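Local coordinates for protein flap endonuclease 1 (Methanocaldococcus jannaschii, PDB 1A76) that cleaves 5'-overhanging DNA flaps during replication and repair as a magnesium-dependent, structure-specific 5'-flap endonuclease and 5'-3' exonuclease, at residues 62-65 / 66-69. Numbering follows the deposited sequence.
Sequences FYKT and IHLL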
loop_
_atom_site.group_PDB
_atom_site.type_symbol
_atom_site.label_atom_id
_atom_site.label_comp_id
_atom_site.label_asym_id
_atom_site.label_seq_id
_atom_site.Cartn_x
_atom_site.Cartn_y
_atom_site.Cartn_z
ATOM N N PHE A 62 -4.266 12.540 -8.064
ATOM C CA PHE A 62 -4.939 13.128 -9.215
ATOM C C PHE A 62 -4.300 12.744 -10.541
ATOM O O PHE A 62 -4.909 12.037 -11.341
ATOM C CB PHE A 62 -4.959 14.653 -9.063
ATOM C CG PHE A 62 -5.742 15.367 -10.131
ATOM C CD1 PHE A 62 -7.124 15.208 -10.229
ATOM C CD2 PHE A 62 -5.093 16.206 -11.038
ATOM C CE1 PHE A 62 -7.850 15.871 -11.208
ATOM C CE2 PHE A 62 -5.809 16.882 -12.029
ATOM C CZ PHE A 62 -7.193 16.713 -12.115
ATOM N N TYR A 63 -3.073 13.207 -10.763
ATOM C CA TYR A 63 -2.343 12.953 -12.003
ATOM C C TYR A 63 -1.979 11.504 -12.288
ATOM O O TYR A 63 -2.067 11.064 -13.442
ATOM C CB TYR A 63 -1.072 13.815 -12.054
ATOM C CG TYR A 63 -1.385 15.291 -12.160
ATOM C CD1 TYR A 63 -1.967 15.815 -13.315
ATOM C CD2 TYR A 63 -1.172 16.148 -11.084
ATOM C CE1 TYR A 63 -2.337 17.149 -13.397
ATOM C CE2 TYR A 63 -1.539 17.491 -11.154
ATOM C CZ TYR A 63 -2.122 17.982 -12.311
ATOM O OH TYR A 63 -2.526 19.288 -12.377
ATOM N N LYS A 64 -1.566 10.768 -11.255
ATOM C CA LYS A 64 -1.202 9.368 -11.436
ATOM C C LYS A 64 -2.427 8.556 -11.818
ATOM O O LYS A 64 -2.362 7.721 -12.712
ATOM C CB LYS A 64 -0.590 8.779 -10.160
ATOM C CG LYS A 64 0.597 7.865 -10.391
ATOM C CD LYS A 64 1.732 8.611 -11.087
ATOM C CE LYS A 64 2.252 7.823 -12.284
ATOM N NZ LYS A 64 3.733 7.944 -12.447
ATOM N N THR A 65 -3.545 8.799 -11.142
ATOM C CA THR A 65 -4.774 8.072 -11.445
ATOM C C THR A 65 -5.256 8.345 -12.882
ATOM O O THR A 65 -5.693 7.421 -13.577
ATOM C CB THR A 65 -5.906 8.429 -10.442
ATOM O OG1 THR A 65 -5.518 8.051 -9.115
ATOM C CG2 THR A 65 -7.195 7.696 -10.802
ATOM N N ILE A 66 -5.181 9.598 -13.327
ATOM C CA ILE A 66 -5.610 9.938 -14.687
ATOM C C ILE A 66 -4.655 9.302 -15.698
ATOM O O ILE A 66 -5.083 8.794 -16.736
ATOM C CB ILE A 66 -5.658 11.485 -14.913
ATOM C CG1 ILE A 66 -6.805 12.096 -14.104
ATOM C CG2 ILE A 66 -5.893 11.802 -16.394
ATOM C CD1 ILE A 66 -6.847 13.634 -14.124
ATOM N N HIS A 67 -3.365 9.318 -15.378
ATOM C CA HIS A 67 -2.329 8.746 -16.238
ATOM C C HIS A 67 -2.664 7.271 -16.523
ATOM O O HIS A 67 -2.554 6.795 -17.654
ATOM C CB HIS A 67 -0.970 8.894 -15.527
ATOM C CG HIS A 67 0.145 8.104 -16.140
ATOM N ND1 HIS A 67 0.638 8.358 -17.401
ATOM C CD2 HIS A 67 0.897 7.093 -15.640
ATOM C CE1 HIS A 67 1.646 7.540 -17.652
ATOM N NE2 HIS A 67 1.823 6.762 -16.598
ATOM N N LEU A 68 -3.096 6.571 -15.480
ATOM C CA LEU A 68 -3.475 5.163 -15.562
ATOM C C LEU A 68 -4.729 4.975 -16.432
ATOM O O LEU A 68 -4.774 4.101 -17.302
ATOM C CB LEU A 68 -3.747 4.626 -14.149
ATOM C CG LEU A 68 -2.774 3.651 -13.470
ATOM C CD1 LEU A 68 -1.345 3.927 -13.869
ATOM C CD2 LEU A 68 -2.950 3.751 -11.957
ATOM N N LEU A 69 -5.741 5.806 -16.200
ATOM C CA LEU A 69 -6.993 5.716 -16.957
ATOM C C LEU A 69 -6.840 6.052 -18.438
ATOM O O LEU A 69 -7.610 5.564 -19.277
ATOM C CB LEU A 69 -8.049 6.626 -16.335
ATOM C CG LEU A 69 -8.706 6.109 -15.055
ATOM C CD1 LEU A 69 -9.553 7.221 -14.451
ATOM C CD2 LEU A 69 -9.556 4.870 -15.359
#
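With chi1 at -175°, F62 turns its CG opposite its own backbone N, and I66 extends CG1 beside its N with chi2 near 180°; together these torsions set the methyl CD1 of I66 over one face of the phenyl ring. The geometry fits a CH-pi contact: CD1 lies 3.9 Å from the centroid of the F62 ring, 18° off the ring normal. It is displaced toward the rim, and its nearest ring atom is CZ of F62, 3.7 Å away. The two side chains run alongside each other, as an i/i+4 pair on one helical face can. Beside them, F62 CD2 sits above the centre of the Y63 ring, 3.6 Å from its plane, while Y63 CD2 meets the F62 ring at its edge, evidence that these neighbouring rings are strongly inclined to each other. The backbone beneath is regular alpha-helix in the N-domain of this XPG/RAD2 nuclease, documented by four successive i+4 to i bonds from the amides of I66, H67, L68 and L69 to the carbonyls of F62, Y63, K64 and T65. The shortest, H67 N to Y63 O, measures 2.9 Å. Helix 56-70 leads into strand 74-79, which lies between strands 23-27 and 146-148 in the mixed sheet; F62 and Y63 pack against helix 298-315, where H304 meets the Y63 ring edge-to-face, and F62 also reaches helix 283-292. On another side K64 bends at chi2 and chi3, bringing CE within 3.7 Å of H67 CD2, oblique to the imidazole ring. The charged end stays apart, K64 NZ being 4.7 Å from H67 NE2, so this is an aliphatic contact with the imidazole, whose ring also stacks on F16. T65 directs OG1 back along the helix to a hydrogen bond with the carbonyl O of V61, supplemented by a weak one with W77 NE1 on strand 74-79.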